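Local coordinates for amidase, hydantoinase/carbamoylase family (Paraburkholderia phymatum, PDB 6C0D), which probably hydrolyses N-carbamoyl-L-amino acids as a zinc-binding amidase of the peptidase M20 family, assembled as a homodimer, at residues Gly87-Thr92 and Ile132-Thr137; Leu103-Gly108 and Val128-Asp133. All blocks are in the same frame, centred on the assembly; numbering follows the deposited sequence.

Contact 1: residues Gly87-Thr92 and Ile132-Thr137. With ZN (zinc ion), chain B.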
ATOM      1  N   GLY A  87     -26.231   5.820 -30.549  1.00 20.13           N
ATOM      2  CA  GLY A  87     -24.970   6.509 -30.361  1.00 26.13           C
ATOM      3  C   GLY A  87     -24.132   5.912 -29.258  1.00 22.94           C
ATOM      4  O   GLY A  87     -24.395   4.817 -28.771  1.00 18.06           O
ATOM      5  N   SER A  88     -23.094   6.658 -28.898  1.00 17.69           N
ATOM      6  CA  SER A  88     -22.199   6.316 -27.802  1.00 19.62           C
ATOM      7  C   SER A  88     -21.353   7.551 -27.547  1.00 21.10           C
ATOM      8  O   SER A  88     -21.874   8.666 -27.649  1.00 23.10           O
ATOM      9  CB  SER A  88     -21.342   5.089 -28.138  1.00 19.01           C
ATOM     10  OG  SER A  88     -20.671   4.622 -26.983  1.00 20.34           O
ATOM     11  N   HIS A  89     -20.063   7.384 -27.228  1.00 22.90           N
ATOM     12  CA  HIS A  89     -19.163   8.514 -27.015  1.00 22.57           C
ATOM     13  C   HIS A  89     -17.929   8.342 -27.892  1.00 25.63           C
ATOM     14  O   HIS A  89     -17.570   7.229 -28.262  1.00 26.23           O
ATOM     15  CB  HIS A  89     -18.740   8.618 -25.541  1.00 22.81           C
ATOM     16  CG  HIS A  89     -18.034   7.394 -25.041  1.00 28.18           C
ATOM     17  ND1 HIS A  89     -16.662   7.319 -24.916  1.00 30.66           N
ATOM     18  CD2 HIS A  89     -18.513   6.180 -24.669  1.00 22.97           C
ATOM     19  CE1 HIS A  89     -16.326   6.121 -24.464  1.00 27.25           C
ATOM     20  NE2 HIS A  89     -17.431   5.411 -24.308  1.00 26.22           N
ATOM     21  N   SER A  90     -17.249   9.441 -28.217  1.00 25.47           N
ATOM     22  CA  SER A  90     -16.008   9.319 -28.971  1.00 24.84           C
ATOM     23  C   SER A  90     -14.807   9.915 -28.247  1.00 28.62           C
ATOM     24  O   SER A  90     -13.711   9.944 -28.824  1.00 29.83           O
ATOM     25  CB  SER A  90     -16.161   9.955 -30.365  1.00 28.21           C
ATOM     26  OG  SER A  90     -16.509  11.332 -30.262  1.00 29.41           O
ATOM     27  N   ASP A  91     -14.970  10.379 -27.004  1.00 26.78           N
ATOM     28  CA  ASP A  91     -13.835  10.768 -26.186  1.00 29.02           C
ATOM     29  C   ASP A  91     -13.239   9.531 -25.523  1.00 34.64           C
ATOM     30  O   ASP A  91     -13.898   8.500 -25.368  1.00 30.95           O
ATOM     31  CB  ASP A  91     -14.238  11.793 -25.114  1.00 31.04           C
ATOM     32  CG  ASP A  91     -15.191  11.212 -24.054  1.00 32.05           C
ATOM     33  OD1 ASP A  91     -16.290  10.733 -24.408  1.00 30.65           O
ATOM     34  OD2 ASP A  91     -14.846  11.242 -22.857  1.00 34.26           O
ATOM     35  N   THR A  92     -11.980   9.644 -25.123  1.00 35.30           N
ATOM     36  CA  THR A  92     -11.267   8.534 -24.515  1.00 41.18           C
ATOM     37  C   THR A  92     -10.748   8.932 -23.143  1.00 45.72           C
ATOM     38  O   THR A  92     -10.733  10.107 -22.762  1.00 44.41           O
ATOM     39  CB  THR A  92     -10.079   8.084 -25.376  1.00 39.92           C
ATOM     40  OG1 THR A  92      -9.044   9.075 -25.293  1.00 40.73           O
ATOM     41  CG2 THR A  92     -10.500   7.888 -26.828  1.00 38.30           C
ATOM     42  N   ILE A 132     -20.663  14.079 -25.332  1.00 26.09           N
ATOM     43  CA  ILE A 132     -19.370  14.581 -24.864  1.00 28.12           C
ATOM     44  C   ILE A 132     -19.039  13.999 -23.491  1.00 31.05           C
ATOM     45  O   ILE A 132     -19.918  13.816 -22.639  1.00 29.64           O
ATOM     46  CB  ILE A 132     -19.369  16.127 -24.832  1.00 30.00           C
ATOM     47  CG1 ILE A 132     -17.975  16.688 -24.509  1.00 32.32           C
ATOM     48  CG2 ILE A 132     -20.371  16.658 -23.796  1.00 32.24           C
ATOM     49  CD1 ILE A 132     -16.934  16.403 -25.581  1.00 32.14           C
ATOM     50  N   ASP A 133     -17.755  13.683 -23.287  1.00 30.04           N
ATOM     51  CA  ASP A 133     -17.153  13.434 -21.969  1.00 31.71           C
ATOM     52  C   ASP A 133     -17.845  12.329 -21.171  1.00 30.74           C
ATOM     53  O   ASP A 133     -18.049  12.442 -19.959  1.00 35.01           O
ATOM     54  CB  ASP A 133     -17.072  14.718 -21.133  1.00 34.17           C
ATOM     55  CG  ASP A 133     -15.855  14.722 -20.213  1.00 40.32           C
ATOM     56  OD1 ASP A 133     -14.894  13.984 -20.534  1.00 36.46           O
ATOM     57  OD2 ASP A 133     -15.848  15.436 -19.178  1.00 41.71           O
ATOM     58  N   GLU A 134     -18.133  11.216 -21.837  1.00 28.67           N
ATOM     59  CA  GLU A 134     -18.538  10.032 -21.087  1.00 30.36           C
ATOM     60  C   GLU A 134     -17.449   9.620 -20.100  1.00 31.94           C
ATOM     61  O   GLU A 134     -17.749   9.153 -18.998  1.00 35.74           O
ATOM     62  CB  GLU A 134     -18.861   8.887 -22.047  1.00 29.17           C
ATOM     63  CG  GLU A 134     -19.437   7.643 -21.397  1.00 34.20           C
ATOM     64  CD  GLU A 134     -18.369   6.716 -20.839  1.00 36.31           C
ATOM     65  OE1 GLU A 134     -17.181   6.853 -21.221  1.00 36.45           O
ATOM     66  OE2 GLU A 134     -18.718   5.866 -19.995  1.00 35.99           O
ATOM     67  N   GLU A 135     -16.179   9.794 -20.476  1.00 37.02           N
ATOM     68  CA  GLU A 135     -15.061   9.343 -19.654  1.00 37.41           C
ATOM     69  C   GLU A 135     -14.722  10.306 -18.525  1.00 42.08           C
ATOM     70  O   GLU A 135     -13.901   9.962 -17.669  1.00 39.43           O
ATOM     71  CB  GLU A 135     -13.821   9.116 -20.531  1.00 33.04           C
ATOM     72  CG  GLU A 135     -14.060   8.129 -21.687  1.00 36.62           C
ATOM     73  CD  GLU A 135     -14.000   6.671 -21.247  1.00 48.64           C
ATOM     74  OE1 GLU A 135     -13.952   6.414 -20.021  1.00 44.07           O
ATOM     75  OE2 GLU A 135     -13.986   5.783 -22.134  1.00 45.68           O
ATOM     76  N   GLY A 136     -15.317  11.492 -18.502  1.00 37.28           N
ATOM     77  CA  GLY A 136     -15.124  12.397 -17.380  1.00 38.62           C
ATOM     78  C   GLY A 136     -13.774  13.078 -17.310  1.00 43.48           C
ATOM     79  O   GLY A 136     -13.193  13.177 -16.220  1.00 45.38           O
ATOM     80  N   THR A 137     -13.257  13.557 -18.440  1.00 40.69           N
ATOM     81  CA  THR A 137     -12.083  14.422 -18.379  1.00 43.36           C
ATOM     82  C   THR A 137     -12.399  15.690 -17.593  1.00 52.83           C
ATOM     83  O   THR A 137     -11.562  16.182 -16.826  1.00 48.58           O
ATOM     84  CB  THR A 137     -11.599  14.751 -19.793  1.00 42.57           C
ATOM     85  OG1 THR A 137     -11.152  13.547 -20.429  1.00 42.68           O
ATOM     86  CG2 THR A 137     -10.450  15.746 -19.760  1.00 45.55           C
TER
HETATM   87 ZN    ZN B 501     -17.453   3.516 -23.495  0.70 26.97          ZN
HETATM   88  O   HOH W   1     -12.331  12.266 -22.373  1.00 36.01           O
HETATM   89  O   HOH W   2     -16.532   3.403 -21.601  1.00 35.17           O
HETATM   90  O   HOH W   3     -19.467   3.764 -22.510  1.00 28.61           O
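The imidazole of His89 overlaps the bent side chain of Glu134: Glu134 CB lies over the His89 ring face, 3.9 Å from its centroid, in a CH-pi contact, and Glu134 OE1 lies over the same ring, 3.4 Å from His89 NE2. Ring and carboxylate planes differ by 26°, and with no hydrogen to share, OE1 and NE2 form no hydrogen bond. The His-Ser-Asp and Glu-Glu sequences meeting here are the metal-site motifs of an M20 peptidase. His89 NE2 binds the zinc ion at 2.1 Å, with Asp100, His196 and two waters completing its shell. At the ring's edge, His89 ND1 donates to Asp91 O at 3.0 Å, nearly in the ring plane, which fixes the ring's rotation. Glu135 turns its carboxylate almost perpendicular to the imidazole and brings OE2 to 3.3 Å from His89 CE1; it is predicted to bind a second zinc.

Asp91 holds the turn that carries both glutamates. With CG between the backbone N and the carbonyl carbon (chi1 67°), its carboxylate faces the type I turn from Asp133 to Gly136. Its OD2 takes the Glu135 N-H on the syn lone pair at 3.1 Å, whereas the bond from Glu134 N to OD1 is weak. Asp133 OD1, close to Asp91 OD2 and of like charge, receives hydrogen bonds from Thr137 N (2.7 Å) and from Ser42. One water closes the contact, donating to Asp91 OD2 and to Thr92 O while accepting from Thr137 OG1 at 2.6 Å.

Contact 2: residues Leu103-Gly108 and Val128-Asp133; sequences LGVIYG and VASWID
Val105 meets Ser130 through both of its methyl groups. Its CB stands back, and the branches make the contact: CG1 approaches Ser130 CB at 4.2 Å, while CG2 goes deeper, to 3.8 Å from Ala129 O and 3.9 Å from Ser130 CB. The first torsion explains the division, because placing CG1 anti to the backbone N (chi1 176°) leaves CG2 beside that N, on the strand's side. This is helix against sheet within the beta-alpha-beta unit of strand 83-88, helix 102-117 and strand 125-130. The axes of 103-108 and 128-130 come within 7.6 Å, and their chain directions differ by 157°, as expected when a helix runs back across the parallel strands it connects.

Three residues further along the helix, Gly108 is met by Val128, whose side chain points toward it. Val128 CG2 lies 3.4 Å from Gly108 O, and its CG1 is 3.8 Å from Val105 O, so the isopropyl group rests against helix backbone carbonyls. The glycine has no side chain to separate the two backbones, and the CA atoms of Gly108 and Val128 are 5.5 Å apart. Helix 45-60 packs on the same residues, with Leu54 touching Val105 and Ser130 and Met58 touching Val128.

No hydrogen bond crosses between the two segments. The hydroxyl of Ser130, 4.1 Å from Val105 CG2 at its OG, is instead hydrogen-bonded to Ser90. The interface is therefore held by methyl, methylene and carbonyl surfaces in van der Waals contact, and its fit depends on shape rather than on directional bonds.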
ATOM      1  N   LEU A 103     -17.149   2.524 -31.484  1.00 23.55           N
ATOM      2  CA  LEU A 103     -17.980   1.495 -32.103  1.00 20.46           C
ATOM      3  C   LEU A 103     -19.431   1.946 -32.242  1.00 23.15           C
ATOM      4  O   LEU A 103     -20.018   1.864 -33.328  1.00 19.20           O
ATOM      5  CB  LEU A 103     -17.913   0.205 -31.285  1.00 20.99           C
ATOM      6  CG  LEU A 103     -18.601  -0.970 -31.980  1.00 19.05           C
ATOM      7  CD1 LEU A 103     -17.569  -1.752 -32.810  1.00 23.66           C
ATOM      8  CD2 LEU A 103     -19.290  -1.899 -30.965  1.00 19.77           C
ATOM      9  N   GLY A 104     -20.034   2.414 -31.149  1.00 18.77           N
ATOM     10  CA  GLY A 104     -21.460   2.715 -31.198  1.00 15.46           C
ATOM     11  C   GLY A 104     -21.763   3.987 -31.967  1.00 21.32           C
ATOM     12  O   GLY A 104     -22.827   4.102 -32.585  1.00 18.44           O
ATOM     13  N   VAL A 105     -20.842   4.954 -31.950  1.00 19.56           N
ATOM     14  CA  VAL A 105     -21.028   6.170 -32.749  1.00 22.35           C
ATOM     15  C   VAL A 105     -21.060   5.827 -34.230  1.00 22.09           C
ATOM     16  O   VAL A 105     -21.959   6.256 -34.967  1.00 20.70           O
ATOM     17  CB  VAL A 105     -19.923   7.203 -32.449  1.00 23.45           C
ATOM     18  CG1 VAL A 105     -20.088   8.420 -33.370  1.00 21.38           C
ATOM     19  CG2 VAL A 105     -19.970   7.639 -30.974  1.00 22.26           C
ATOM     20  N   ILE A 106     -20.059   5.063 -34.697  1.00 18.04           N
ATOM     21  CA  ILE A 106     -19.998   4.746 -36.123  1.00 21.31           C
ATOM     22  C   ILE A 106     -21.065   3.721 -36.511  1.00 20.56           C
ATOM     23  O   ILE A 106     -21.627   3.794 -37.616  1.00 19.01           O
ATOM     24  CB  ILE A 106     -18.586   4.280 -36.507  1.00 20.36           C
ATOM     25  CG1 ILE A 106     -17.558   5.368 -36.168  1.00 23.62           C
ATOM     26  CG2 ILE A 106     -18.521   3.897 -37.993  1.00 22.90           C
ATOM     27  CD1 ILE A 106     -17.873   6.726 -36.811  1.00 23.75           C
ATOM     28  N   TYR A 107     -21.386   2.769 -35.627  1.00 16.19           N
ATOM     29  CA  TYR A 107     -22.565   1.937 -35.883  1.00 17.57           C
ATOM     30  C   TYR A 107     -23.793   2.808 -36.126  1.00 18.41           C
ATOM     31  O   TYR A 107     -24.559   2.576 -37.064  1.00 17.68           O
ATOM     32  CB  TYR A 107     -22.877   0.994 -34.712  1.00 15.44           C
ATOM     33  CG  TYR A 107     -22.141  -0.333 -34.627  1.00 18.91           C
ATOM     34  CD1 TYR A 107     -20.898  -0.534 -35.231  1.00 16.62           C
ATOM     35  CD2 TYR A 107     -22.688  -1.379 -33.887  1.00 18.50           C
ATOM     36  CE1 TYR A 107     -20.222  -1.752 -35.103  1.00 19.10           C
ATOM     37  CE2 TYR A 107     -22.026  -2.590 -33.750  1.00 14.15           C
ATOM     38  CZ  TYR A 107     -20.798  -2.777 -34.361  1.00 14.94           C
ATOM     39  OH  TYR A 107     -20.144  -3.982 -34.238  1.00 17.24           O
ATOM     40  N   GLY A 108     -24.007   3.805 -35.265  1.00 18.41           N
ATOM     41  CA  GLY A 108     -25.177   4.656 -35.436  1.00 18.76           C
ATOM     42  C   GLY A 108     -25.191   5.327 -36.797  1.00 18.20           C
ATOM     43  O   GLY A 108     -26.210   5.339 -37.488  1.00 18.64           O
ATOM     44  N   VAL A 128     -28.247  10.264 -34.652  1.00 16.84           N
ATOM     45  CA  VAL A 128     -26.951   9.695 -34.281  1.00 19.22           C
ATOM     46  C   VAL A 128     -26.244  10.628 -33.308  1.00 20.99           C
ATOM     47  O   VAL A 128     -26.185  11.838 -33.543  1.00 22.56           O
ATOM     48  CB  VAL A 128     -26.074   9.454 -35.534  1.00 18.20           C
ATOM     49  CG1 VAL A 128     -24.746   8.823 -35.154  1.00 18.34           C
ATOM     50  CG2 VAL A 128     -26.823   8.581 -36.538  1.00 21.67           C
ATOM     51  N   ALA A 129     -25.636  10.069 -32.253  1.00 18.76           N
ATOM     52  CA  ALA A 129     -25.033  10.914 -31.224  1.00 21.46           C
ATOM     53  C   ALA A 129     -23.646  10.446 -30.803  1.00 21.34           C
ATOM     54  O   ALA A 129     -23.393   9.242 -30.683  1.00 19.96           O
ATOM     55  CB  ALA A 129     -25.908  10.971 -29.968  1.00 22.29           C
ATOM     56  N   SER A 130     -22.763  11.417 -30.544  1.00 22.25           N
ATOM     57  CA  SER A 130     -21.553  11.210 -29.744  1.00 21.20           C
ATOM     58  C   SER A 130     -21.655  12.126 -28.529  1.00 22.41           C
ATOM     59  O   SER A 130     -21.405  13.334 -28.638  1.00 24.67           O
ATOM     60  CB  SER A 130     -20.279  11.494 -30.542  1.00 25.14           C
ATOM     61  OG  SER A 130     -19.141  11.432 -29.687  1.00 27.80           O
ATOM     62  N   TRP A 131     -22.031  11.563 -27.380  1.00 22.62           N
ATOM     63  CA  TRP A 131     -22.183  12.365 -26.168  1.00 24.10           C
ATOM     64  C   TRP A 131     -20.821  12.787 -25.642  1.00 24.92           C
ATOM     65  O   TRP A 131     -19.931  11.950 -25.479  1.00 28.60           O
ATOM     66  CB  TRP A 131     -22.911  11.571 -25.085  1.00 24.66           C
ATOM     67  CG  TRP A 131     -24.120  10.836 -25.561  1.00 22.25           C
ATOM     68  CD1 TRP A 131     -24.289   9.476 -25.625  1.00 20.65           C
ATOM     69  CD2 TRP A 131     -25.334  11.414 -26.058  1.00 20.94           C
ATOM     70  NE1 TRP A 131     -25.545   9.179 -26.110  1.00 19.84           N
ATOM     71  CE2 TRP A 131     -26.202  10.348 -26.393  1.00 20.77           C
ATOM     72  CE3 TRP A 131     -25.777  12.736 -26.240  1.00 24.97           C
ATOM     73  CZ2 TRP A 131     -27.483  10.558 -26.897  1.00 21.31           C
ATOM     74  CZ3 TRP A 131     -27.048  12.945 -26.760  1.00 24.04           C
ATOM     75  CH2 TRP A 131     -27.887  11.862 -27.080  1.00 20.61           C
ATOM     76  N   ILE A 132     -20.663  14.079 -25.332  1.00 26.09           N
ATOM     77  CA  ILE A 132     -19.370  14.581 -24.864  1.00 28.12           C
ATOM     78  C   ILE A 132     -19.039  13.999 -23.491  1.00 31.05           C
ATOM     79  O   ILE A 132     -19.918  13.816 -22.639  1.00 29.64           O
ATOM     80  CB  ILE A 132     -19.369  16.127 -24.832  1.00 30.00           C
ATOM     81  CG1 ILE A 132     -17.975  16.688 -24.509  1.00 32.32           C
ATOM     82  CG2 ILE A 132     -20.371  16.658 -23.796  1.00 32.24           C
ATOM     83  CD1 ILE A 132     -16.934  16.403 -25.581  1.00 32.14           C
ATOM     84  N   ASP A 133     -17.755  13.683 -23.287  1.00 30.04           N
ATOM     85  CA  ASP A 133     -17.153  13.434 -21.969  1.00 31.71           C
ATOM     86  C   ASP A 133     -17.845  12.329 -21.171  1.00 30.74           C
ATOM     87  O   ASP A 133     -18.049  12.442 -19.959  1.00 35.01           O
ATOM     88  CB  ASP A 133     -17.072  14.718 -21.133  1.00 34.17           C
ATOM     89  CG  ASP A 133     -15.855  14.722 -20.213  1.00 40.32           C
ATOM     90  OD1 ASP A 133     -14.894  13.984 -20.534  1.00 36.46           O
ATOM     91  OD2 ASP A 133     -15.848  15.436 -19.178  1.00 41.71           O
TER

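Overall arrangement
Contacts 1 and 2 have centres about 9 Å apart and share Ile132 and Asp133, so 128-133 runs from the helix-packed strand straight into the turn carrying Glu134 and Glu135. The parallel strands 83-88 and 125-130 are neighbours, and a probable hydrogen bond joins the two segments where Ser88 O lies 2.9 Å from Trp131 N. The 2.7 Å separation of Ser90 OG and Ser130 OG ties the metal-site loop to contact 2. Val105 CG2 also packs 3.6 Å from His89 O. Contact 1 holds a zinc ligand directly, whereas the nearest side chain atom of Val105 is about 9 Å from the zinc ion, placing contact 2 in the layer behind the site.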